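Epf (Streptococcus pyogenes, PDB 4ES8) is a cell-surface adhesin that attaches the bacterium to cells through an N-terminal region combining a carbohydrate-binding module with a fibronectin-like domain. Local coordinates at residues Tyr52-Lys60 with Glu69-Ile78; Glu246-Ser255 with Glu289-Gln299. All blocks are in the same frame, centred on the assembly; numbering follows the deposited sequence. Where two conformers were deposited one is given.

Interaction 1. Residues Tyr52-Lys60 with Glu69-Ile78; sequences YVFHLIPAK and EHNEVKDSYI. With ACT (acetate ion), chain D.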
loop_
_atom_site.group_PDB
_atom_site.type_symbol
_atom_site.label_atom_id
_atom_site.label_comp_id
_atom_site.label_asym_id
_atom_site.label_seq_id
_atom_site.Cartn_x
_atom_site.Cartn_y
_atom_site.Cartn_z
ATOM N N TYR A 52 -19.120 -0.566 11.299
ATOM C CA TYR A 52 -19.754 -1.083 10.083
ATOM C C TYR A 52 -19.849 -2.594 10.112
ATOM O O TYR A 52 -18.920 -3.277 10.550
ATOM C CB TYR A 52 -18.894 -0.695 8.855
ATOM C CG TYR A 52 -19.017 0.764 8.476
ATOM C CD1 TYR A 52 -18.381 1.753 9.220
ATOM C CD2 TYR A 52 -19.791 1.154 7.389
ATOM C CE1 TYR A 52 -18.508 3.106 8.887
ATOM C CE2 TYR A 52 -19.922 2.495 7.041
ATOM C CZ TYR A 52 -19.302 3.473 7.809
ATOM O OH TYR A 52 -19.417 4.804 7.469
ATOM N N VAL A 53 -20.947 -3.112 9.554
ATOM C CA VAL A 53 -21.155 -4.539 9.406
ATOM C C VAL A 53 -21.432 -4.865 7.938
ATOM O O VAL A 53 -21.676 -3.964 7.135
ATOM C CB VAL A 53 -22.294 -5.076 10.303
ATOM C CG1 VAL A 53 -22.030 -4.779 11.777
ATOM C CG2 VAL A 53 -23.649 -4.530 9.846
ATOM N N PHE A 54 -21.386 -6.146 7.590
ATOM C CA PHE A 54 -21.486 -6.582 6.205
ATOM C C PHE A 54 -22.876 -6.318 5.623
ATOM O O PHE A 54 -23.890 -6.555 6.284
ATOM C CB PHE A 54 -21.093 -8.064 6.105
ATOM C CG PHE A 54 -20.900 -8.551 4.692
ATOM C CD1 PHE A 54 -19.716 -8.305 4.014
ATOM C CD2 PHE A 54 -21.881 -9.316 4.059
ATOM C CE1 PHE A 54 -19.523 -8.780 2.709
ATOM C CE2 PHE A 54 -21.679 -9.818 2.771
ATOM C CZ PHE A 54 -20.503 -9.543 2.100
ATOM N N HIS A 55 -22.911 -5.806 4.373
ATOM C CA HIS A 55 -24.120 -5.416 3.656
ATOM C C HIS A 55 -24.605 -6.583 2.814
ATOM O O HIS A 55 -24.212 -6.760 1.651
ATOM C CB HIS A 55 -23.791 -4.193 2.777
ATOM C CG HIS A 55 -24.904 -3.603 1.953
ATOM N ND1 HIS A 55 -25.488 -4.295 0.888
ATOM C CD2 HIS A 55 -25.444 -2.360 2.005
ATOM C CE1 HIS A 55 -26.373 -3.457 0.356
ATOM N NE2 HIS A 55 -26.378 -2.280 0.980
ATOM N N LEU A 56 -25.482 -7.404 3.413
ATOM C CA LEU A 56 -26.002 -8.580 2.714
ATOM C C LEU A 56 -26.864 -8.205 1.518
ATOM O O LEU A 56 -27.509 -7.153 1.516
ATOM C CB LEU A 56 -26.808 -9.471 3.662
ATOM C CG LEU A 56 -26.091 -9.937 4.917
ATOM C CD1 LEU A 56 -27.093 -10.384 5.964
ATOM C CD2 LEU A 56 -25.079 -11.047 4.614
ATOM N N ILE A 57 -26.830 -9.048 0.483
ATOM C CA ILE A 57 -27.662 -8.878 -0.702
ATOM C C ILE A 57 -28.343 -10.254 -0.907
ATOM O O ILE A 57 -27.896 -11.226 -0.278
ATOM C CB ILE A 57 -26.897 -8.357 -1.935
ATOM C CG1 ILE A 57 -25.834 -9.385 -2.390
ATOM C CG2 ILE A 57 -26.284 -6.966 -1.613
ATOM C CD1 ILE A 57 -24.949 -8.977 -3.575
ATOM N N PRO A 58 -29.396 -10.368 -1.741
ATOM C CA PRO A 58 -30.068 -11.678 -1.876
ATOM C C PRO A 58 -29.081 -12.735 -2.355
ATOM O O PRO A 58 -28.353 -12.522 -3.323
ATOM C CB PRO A 58 -31.190 -11.389 -2.885
ATOM C CG PRO A 58 -31.488 -9.928 -2.684
ATOM C CD PRO A 58 -30.102 -9.334 -2.530
ATOM N N ALA A 59 -29.001 -13.875 -1.624
ATOM C CA ALA A 59 -27.989 -14.886 -1.927
ATOM C C ALA A 59 -28.022 -15.372 -3.377
ATOM O O ALA A 59 -26.958 -15.606 -3.937
ATOM C CB ALA A 59 -28.112 -16.065 -0.967
ATOM N N LYS A 60 -29.218 -15.483 -3.986
ATOM C CA LYS A 60 -29.336 -15.973 -5.369
ATOM C C LYS A 60 -28.810 -14.982 -6.418
ATOM O O LYS A 60 -28.569 -15.375 -7.569
ATOM C CB LYS A 60 -30.795 -16.280 -5.678
ATOM C CG LYS A 60 -31.273 -17.574 -5.028
ATOM C CD LYS A 60 -32.759 -17.811 -5.250
ATOM C CE LYS A 60 -33.251 -19.034 -4.500
ATOM N NZ LYS A 60 -32.623 -20.285 -5.008
ATOM N N GLU A 69 -29.981 -5.052 -4.231
ATOM C CA GLU A 69 -30.621 -4.513 -3.028
ATOM C C GLU A 69 -29.972 -4.992 -1.729
ATOM O O GLU A 69 -29.532 -6.153 -1.628
ATOM C CB GLU A 69 -32.126 -4.871 -2.969
ATOM C CG GLU A 69 -32.445 -6.355 -2.780
ATOM C CD GLU A 69 -33.758 -6.820 -3.387
ATOM O OE1 GLU A 69 -34.025 -6.521 -4.573
ATOM O OE2 GLU A 69 -34.532 -7.475 -2.661
ATOM N N HIS A 70 -29.976 -4.108 -0.719
ATOM C CA HIS A 70 -29.635 -4.507 0.656
ATOM C C HIS A 70 -30.707 -5.540 1.052
ATOM O O HIS A 70 -31.910 -5.231 0.962
ATOM C CB HIS A 70 -29.677 -3.279 1.588
ATOM C CG HIS A 70 -29.048 -3.504 2.929
ATOM N ND1 HIS A 70 -29.101 -2.535 3.918
ATOM C CD2 HIS A 70 -28.403 -4.597 3.415
ATOM C CE1 HIS A 70 -28.452 -3.049 4.955
ATOM N NE2 HIS A 70 -27.992 -4.268 4.689
ATOM N N ASN A 71 -30.293 -6.779 1.385
ATOM C CA ASN A 71 -31.239 -7.869 1.624
ATOM C C ASN A 71 -32.368 -7.451 2.561
ATOM O O ASN A 71 -32.104 -6.909 3.627
ATOM C CB ASN A 71 -30.520 -9.077 2.170
ATOM C CG ASN A 71 -31.375 -10.303 2.046
ATOM O OD1 ASN A 71 -31.818 -10.653 0.951
ATOM N ND2 ASN A 71 -31.695 -10.908 3.180
ATOM N N GLU A 72 -33.632 -7.724 2.139
ATOM C CA GLU A 72 -34.884 -7.476 2.880
ATOM C C GLU A 72 -35.259 -5.980 3.009
ATOM O O GLU A 72 -36.346 -5.579 2.578
ATOM C CB GLU A 72 -34.861 -8.089 4.311
ATOM C CG GLU A 72 -34.483 -9.560 4.409
ATOM C CD GLU A 72 -34.442 -10.142 5.815
ATOM O OE1 GLU A 72 -33.620 -9.683 6.646
ATOM O OE2 GLU A 72 -35.201 -11.106 6.063
ATOM N N VAL A 73 -34.349 -5.164 3.555
ATOM C CA VAL A 73 -34.620 -3.760 3.857
ATOM C C VAL A 73 -34.637 -2.879 2.580
ATOM O O VAL A 73 -35.468 -1.967 2.518
ATOM C CB VAL A 73 -33.686 -3.221 4.971
ATOM C CG1 VAL A 73 -32.212 -3.350 4.615
ATOM C CG2 VAL A 73 -34.054 -1.810 5.415
ATOM N N LYS A 74 -33.763 -3.145 1.575
ATOM C CA LYS A 74 -33.788 -2.404 0.296
ATOM C C LYS A 74 -33.659 -0.862 0.474
ATOM O O LYS A 74 -34.202 -0.088 -0.343
ATOM C CB LYS A 74 -35.086 -2.727 -0.516
ATOM C CG LYS A 74 -35.374 -4.214 -0.684
ATOM C CD LYS A 74 -36.588 -4.437 -1.586
ATOM C CE LYS A 74 -37.513 -5.493 -1.049
ATOM N NZ LYS A 74 -38.694 -5.679 -1.941
ATOM N N ASP A 75 -32.896 -0.414 1.487
ATOM C CA ASP A 75 -32.640 1.015 1.711
ATOM C C ASP A 75 -31.508 1.477 0.788
ATOM O O ASP A 75 -31.607 2.540 0.171
ATOM C CB ASP A 75 -32.314 1.327 3.185
ATOM C CG ASP A 75 -31.349 0.381 3.882
ATOM O OD1 ASP A 75 -30.836 -0.560 3.213
ATOM O OD2 ASP A 75 -31.100 0.576 5.093
ATOM N N SER A 76 -30.471 0.651 0.640
ATOM C CA SER A 76 -29.377 0.940 -0.265
ATOM C C SER A 76 -29.279 -0.174 -1.287
ATOM O O SER A 76 -29.696 -1.315 -1.019
ATOM C CB SER A 76 -28.057 1.104 0.498
ATOM O OG SER A 76 -27.861 0.032 1.418
ATOM N N TYR A 77 -28.804 0.172 -2.487
ATOM C CA TYR A 77 -28.450 -0.774 -3.528
ATOM C C TYR A 77 -26.998 -0.549 -3.829
ATOM O O TYR A 77 -26.503 0.570 -3.653
ATOM C CB TYR A 77 -29.297 -0.559 -4.815
ATOM C CG TYR A 77 -30.731 -1.039 -4.711
ATOM C CD1 TYR A 77 -31.628 -0.445 -3.821
ATOM C CD2 TYR A 77 -31.209 -2.042 -5.549
ATOM C CE1 TYR A 77 -32.955 -0.887 -3.728
ATOM C CE2 TYR A 77 -32.535 -2.475 -5.479
ATOM C CZ TYR A 77 -33.400 -1.896 -4.569
ATOM O OH TYR A 77 -34.703 -2.357 -4.488
ATOM N N ILE A 78 -26.312 -1.582 -4.311
ATOM C CA ILE A 78 -24.883 -1.492 -4.633
ATOM C C ILE A 78 -24.640 -2.089 -6.014
ATOM O O ILE A 78 -25.396 -2.968 -6.452
ATOM C CB ILE A 78 -24.045 -2.184 -3.542
ATOM C CG1 ILE A 78 -24.417 -3.685 -3.392
ATOM C CG2 ILE A 78 -24.175 -1.388 -2.201
ATOM C CD1 ILE A 78 -23.537 -4.422 -2.333
HETATM C C ACT D . -24.438 -12.239 0.592
HETATM O O ACT D . -23.297 -12.538 0.179
HETATM O OXT ACT D . -24.867 -11.097 0.833
HETATM C CH3 ACT D . -25.483 -13.345 0.815
HETATM O O HOH W 1 -27.263 -6.678 5.708
#

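Interaction 2. Residues Glu246-Ser255 with Glu289-Gln299; sequences EGDEISLFNS and EKLKVSIKQKQ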
loop_
_atom_site.group_PDB
_atom_site.type_symbol
_atom_site.label_atom_id
_atom_site.label_comp_id
_atom_site.label_asym_id
_atom_site.label_seq_id
_atom_site.Cartn_x
_atom_site.Cartn_y
_atom_site.Cartn_z
ATOM N N GLU A 246 13.534 -4.305 3.697
ATOM C CA GLU A 246 13.087 -5.400 2.836
ATOM C C GLU A 246 12.850 -4.942 1.402
ATOM O O GLU A 246 12.169 -3.925 1.167
ATOM C CB GLU A 246 11.778 -5.942 3.413
ATOM C CG GLU A 246 11.200 -7.131 2.684
ATOM C CD GLU A 246 9.957 -7.714 3.334
ATOM O OE1 GLU A 246 9.511 -7.206 4.387
ATOM O OE2 GLU A 246 9.403 -8.663 2.746
ATOM N N GLY A 247 13.372 -5.714 0.458
ATOM C CA GLY A 247 13.147 -5.441 -0.960
ATOM C C GLY A 247 14.204 -4.586 -1.625
ATOM O O GLY A 247 14.202 -4.466 -2.852
ATOM N N ASP A 248 15.089 -3.949 -0.847
ATOM C CA ASP A 248 16.150 -3.152 -1.456
ATOM C C ASP A 248 17.228 -4.075 -2.003
ATOM O O ASP A 248 17.679 -4.998 -1.312
ATOM C CB ASP A 248 16.753 -2.186 -0.424
ATOM C CG ASP A 248 15.864 -1.020 -0.050
ATOM O OD1 ASP A 248 14.648 -1.075 -0.347
ATOM O OD2 ASP A 248 16.380 -0.056 0.536
ATOM N N GLU A 249 17.631 -3.816 -3.247
ATOM C CA GLU A 249 18.666 -4.569 -3.937
ATOM C C GLU A 249 19.961 -3.778 -3.873
ATOM O O GLU A 249 20.034 -2.695 -4.464
ATOM C CB GLU A 249 18.247 -4.829 -5.391
ATOM C CG GLU A 249 19.310 -5.564 -6.191
ATOM C CD GLU A 249 19.110 -5.532 -7.690
ATOM O OE1 GLU A 249 19.367 -4.473 -8.312
ATOM O OE2 GLU A 249 18.678 -6.572 -8.238
ATOM N N ILE A 250 20.957 -4.292 -3.149
ATOM C CA ILE A 250 22.250 -3.610 -3.008
ATOM C C ILE A 250 23.251 -4.157 -4.030
ATOM O O ILE A 250 23.529 -5.356 -4.006
ATOM C CB ILE A 250 22.821 -3.773 -1.572
ATOM C CG1 ILE A 250 21.826 -3.258 -0.497
ATOM C CG2 ILE A 250 24.185 -3.063 -1.464
ATOM C CD1 ILE A 250 22.185 -3.711 0.908
ATOM N N SER A 251 23.822 -3.285 -4.870
ATOM C CA SER A 251 24.877 -3.676 -5.815
ATOM C C SER A 251 26.180 -3.039 -5.364
ATOM O O SER A 251 26.203 -1.836 -5.088
ATOM C CB SER A 251 24.522 -3.240 -7.230
ATOM O OG SER A 251 23.378 -3.956 -7.667
ATOM N N LEU A 252 27.239 -3.854 -5.215
ATOM C CA LEU A 252 28.564 -3.374 -4.771
ATOM C C LEU A 252 29.535 -3.495 -5.921
ATOM O O LEU A 252 29.609 -4.558 -6.536
ATOM C CB LEU A 252 29.038 -4.216 -3.582
ATOM C CG LEU A 252 30.451 -3.929 -3.060
ATOM C CD1 LEU A 252 30.500 -2.567 -2.365
ATOM C CD2 LEU A 252 30.881 -5.016 -2.054
ATOM N N PHE A 253 30.260 -2.411 -6.223
ATOM C CA PHE A 253 31.204 -2.387 -7.357
ATOM C C PHE A 253 32.568 -1.962 -6.902
ATOM O O PHE A 253 32.680 -1.205 -5.934
ATOM C CB PHE A 253 30.751 -1.358 -8.406
ATOM C CG PHE A 253 29.356 -1.494 -8.951
ATOM C CD1 PHE A 253 28.259 -1.024 -8.227
ATOM C CD2 PHE A 253 29.142 -1.991 -10.232
ATOM C CE1 PHE A 253 26.970 -1.120 -8.749
ATOM C CE2 PHE A 253 27.852 -2.078 -10.762
ATOM C CZ PHE A 253 26.775 -1.652 -10.013
ATOM N N ASN A 254 33.608 -2.372 -7.640
ATOM C CA ASN A 254 34.955 -1.896 -7.313
ATOM C C ASN A 254 35.180 -0.524 -7.974
ATOM O O ASN A 254 34.286 -0.018 -8.666
ATOM C CB ASN A 254 36.040 -2.921 -7.706
ATOM C CG ASN A 254 36.176 -3.184 -9.189
ATOM O OD1 ASN A 254 35.701 -2.434 -10.039
ATOM N ND2 ASN A 254 36.863 -4.272 -9.536
ATOM N N SER A 255 36.370 0.075 -7.784
ATOM C CA SER A 255 36.629 1.433 -8.327
ATOM C C SER A 255 36.661 1.476 -9.858
ATOM O O SER A 255 36.526 2.560 -10.429
ATOM C CB SER A 255 37.924 2.002 -7.761
ATOM O OG SER A 255 39.022 1.179 -8.128
ATOM N N GLU A 289 40.853 1.949 -1.858
ATOM C CA GLU A 289 40.013 1.835 -3.061
ATOM C C GLU A 289 38.599 2.341 -2.790
ATOM O O GLU A 289 38.024 1.976 -1.768
ATOM C CB GLU A 289 39.927 0.384 -3.547
ATOM C CG GLU A 289 39.209 0.276 -4.874
ATOM C CD GLU A 289 39.241 -1.067 -5.570
ATOM O OE1 GLU A 289 39.849 -2.027 -5.039
ATOM O OE2 GLU A 289 38.671 -1.146 -6.680
ATOM N N LYS A 290 38.060 3.172 -3.701
ATOM C CA LYS A 290 36.710 3.693 -3.573
ATOM C C LYS A 290 35.730 2.705 -4.176
ATOM O O LYS A 290 35.604 2.604 -5.395
ATOM C CB LYS A 290 36.573 5.064 -4.263
ATOM C CG LYS A 290 37.218 6.209 -3.498
ATOM C CD LYS A 290 37.108 7.534 -4.275
ATOM C CE LYS A 290 35.734 8.169 -4.216
ATOM N NZ LYS A 290 35.639 9.357 -5.109
ATOM N N LEU A 291 35.031 1.972 -3.322
ATOM C CA LEU A 291 33.998 1.057 -3.787
ATOM C C LEU A 291 32.707 1.835 -3.963
ATOM O O LEU A 291 32.506 2.847 -3.289
ATOM C CB LEU A 291 33.783 -0.102 -2.801
ATOM C CG LEU A 291 35.041 -0.920 -2.421
ATOM C CD1 LEU A 291 34.695 -2.009 -1.416
ATOM C CD2 LEU A 291 35.703 -1.559 -3.666
ATOM N N LYS A 292 31.826 1.356 -4.846
ATOM C CA LYS A 292 30.553 2.019 -5.115
ATOM C C LYS A 292 29.401 1.132 -4.705
ATOM O O LYS A 292 29.421 -0.089 -4.945
ATOM C CB LYS A 292 30.436 2.362 -6.609
ATOM C CG LYS A 292 29.139 3.077 -7.006
ATOM C CD LYS A 292 29.130 3.510 -8.478
ATOM C CE LYS A 292 29.090 2.355 -9.464
ATOM N NZ LYS A 292 28.929 2.852 -10.861
ATOM N N VAL A 293 28.380 1.757 -4.115
ATOM C CA VAL A 293 27.147 1.072 -3.741
ATOM C C VAL A 293 25.986 1.769 -4.447
ATOM O O VAL A 293 25.860 2.991 -4.353
ATOM C CB VAL A 293 26.934 1.034 -2.210
ATOM C CG1 VAL A 293 25.547 0.493 -1.867
ATOM C CG2 VAL A 293 28.019 0.196 -1.526
ATOM N N SER A 294 25.133 0.983 -5.119
ATOM C CA SER A 294 23.894 1.460 -5.744
ATOM C C SER A 294 22.745 0.642 -5.164
ATOM O O SER A 294 22.853 -0.576 -5.107
ATOM C CB SER A 294 23.957 1.325 -7.259
ATOM O OG SER A 294 22.717 1.722 -7.828
ATOM N N ILE A 295 21.653 1.307 -4.719
ATOM C CA ILE A 295 20.546 0.581 -4.097
ATOM C C ILE A 295 19.287 0.783 -4.930
ATOM O O ILE A 295 18.868 1.924 -5.164
ATOM C CB ILE A 295 20.353 1.031 -2.628
ATOM C CG1 ILE A 295 21.672 0.833 -1.803
ATOM C CG2 ILE A 295 19.192 0.276 -1.956
ATOM C CD1 ILE A 295 21.672 1.371 -0.377
ATOM N N LYS A 296 18.668 -0.330 -5.346
ATOM C CA LYS A 296 17.441 -0.268 -6.134
ATOM C C LYS A 296 16.309 -0.800 -5.297
ATOM O O LYS A 296 16.428 -1.897 -4.767
ATOM C CB LYS A 296 17.587 -1.109 -7.412
ATOM C CG LYS A 296 16.309 -1.121 -8.282
ATOM C CD LYS A 296 16.484 -2.083 -9.461
ATOM C CE LYS A 296 15.271 -2.152 -10.348
ATOM N NZ LYS A 296 15.262 -3.414 -11.141
ATOM N N GLN A 297 15.226 -0.013 -5.130
ATOM C CA GLN A 297 14.063 -0.520 -4.403
ATOM C C GLN A 297 13.322 -1.438 -5.389
ATOM O O GLN A 297 12.780 -0.933 -6.371
ATOM C CB GLN A 297 13.204 0.646 -3.901
ATOM C CG GLN A 297 12.559 0.364 -2.540
ATOM C CD GLN A 297 11.769 -0.921 -2.563
ATOM O OE1 GLN A 297 10.836 -1.050 -3.366
ATOM N NE2 GLN A 297 12.205 -1.936 -1.799
ATOM N N LYS A 298 13.334 -2.765 -5.169
ATOM C CA LYS A 298 12.791 -3.675 -6.193
ATOM C C LYS A 298 11.312 -3.515 -6.449
ATOM O O LYS A 298 10.869 -3.791 -7.564
ATOM C CB LYS A 298 13.062 -5.130 -5.852
ATOM C CG LYS A 298 14.506 -5.552 -5.995
ATOM C CD LYS A 298 14.581 -6.970 -5.505
ATOM C CE LYS A 298 15.597 -7.763 -6.242
ATOM N NZ LYS A 298 15.530 -9.184 -5.809
ATOM N N GLN A 299 10.536 -3.086 -5.444
ATOM C CA GLN A 299 9.097 -2.971 -5.659
ATOM C C GLN A 299 8.731 -1.635 -6.305
ATOM O O GLN A 299 7.909 -1.618 -7.221
ATOM C CB GLN A 299 8.315 -3.161 -4.350
ATOM C CG GLN A 299 8.401 -4.593 -3.816
ATOM C CD GLN A 299 9.722 -4.946 -3.182
ATOM O OE1 GLN A 299 10.326 -4.165 -2.447
ATOM N NE2 GLN A 299 10.170 -6.166 -3.423
#

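Interaction 1. Residues Tyr52-Lys60 with Glu69-Ile78
His55 and His70 lie face to face, their ring centroids 4.0 Å apart and their planes only 18° from parallel. On the other face of His55 sits Ile78, whose CG2 makes a CH-pi contact displaced toward the rim, so the imidazole of His55 is the middle layer, sandwiched between a ring and a methyl group. With CG trans to the backbone N (chi1 -179°), the His55 side chain reaches across to the second segment.

Hydrogen bonds fix the rotation of both rings. At the edge of His55, NE2 lies 2.8 Å from Ser76 OG, a bond in which either atom could donate; Ser76 OG is held in turn by Tyr97. His70 ND1 donates to Asp75 OD1 at 2.7 Å, nearly within the ring plane and on the syn side of the carboxylate. The same oxygen receives Ser76 N from above the carboxylate plane, so this one atom accepts from two donors. At the far edge of His70, one water lies 2.7 Å from NE2 and accepts from Leu56 N. The backbones join directly where Asn71 N donates to Leu56 O (2.8 Å, almost straight at 175°). An acetate, probably from the crystallisation liquor, accepts from Ile57 N and from Arg42.

Apolar packing continues beyond the stack. Ile57 CG2 meets Ile78 CD1 at 3.8 Å, while the Pro58 ring crosses the Glu69 side chain at about a right angle, CG to CG.

The arrangement ties the loop leaving strand 51-54 to the hairpin bend between strands 68-69 and 76-80. It thus joins a loop of one antiparallel sheet to the strand 68-69 end of another, in keeping with the beta-sandwich architecture common among carbohydrate-binding modules.

Interaction 2. Residues Glu246-Ser255 with Glu289-Gln299
Glu289 OE2 is gripped twice by one residue: Ser255 N and Ser255 OG each donate to it over 2.8 Å, and they arrive from opposite faces of the carboxylate plane. An extended Glu289 chain, with CG trans to the backbone N (chi1 -173°), carries the carboxylate to this end of the strand pair, and its OE1 is taken by Lys286 N.

At the other end, Gln297 NE2 donates to Asp248 OD1 (3.0 Å), with the oxygen lying in the amide plane although the carboxylate and amide planes are 52° apart. The same amide nitrogen also donates to Gln299 OE1, so both acceptors hold the Gln297 amide in one orientation. Asp248 is anchored further by Arg242 and Ser218.

Between these ends runs a regular antiparallel ladder in which Glu249 with Lys296, Ser251 with Ser294 and Phe253 with Lys292 are hydrogen-bonded pairs; Glu249 N to Lys296 O is 2.7 Å. On the face bearing Phe253, Lys292 bends at chi3 and lays CE over the ring at 4.0 Å from its centroid. Its NZ stands above the same face, 4.7 Å from the centroid and 8° off the normal, in a cation-pi contact.

The face bearing Ile250, Leu252, Val293 and Ile295 is apolar along the middle of the pair, with Asp248 and Gln297 at its end: Ile250 CG2 touches Val293 CG1, and Leu252 CD1 touches Val293 CG2, both at 3.8 Å. Leu234 and Leu236 of strand 231-237 and Phe309 of strand 307-310 pack on these residues. One largely polar, partly exposed face and one mostly apolar, buried face are what a central strand pair presents in a beta-sandwich, here consistent with the fibronectin-like domain.

Both segments of interaction 1 precede those of interaction 2 in the sequence, and the two contacts lie on opposite sides of the chain's centre, their own centres about 53 Å apart and their nearest atoms about 29 Å apart. They share no sheet. Interaction 1 belongs to the larger N-terminal part, where it connects two antiparallel sheets through loops; interaction 2 forms the middle of the four-stranded sheet 259-264, 248-253, 290-297, 307-310 in the C-terminal part. As a worked example, the pair contrasts loop-mediated joining of sheets with continuous strand pairing inside one sheet. The separation fits an elongated adhesin fragment built from distinct beta domains arranged in series.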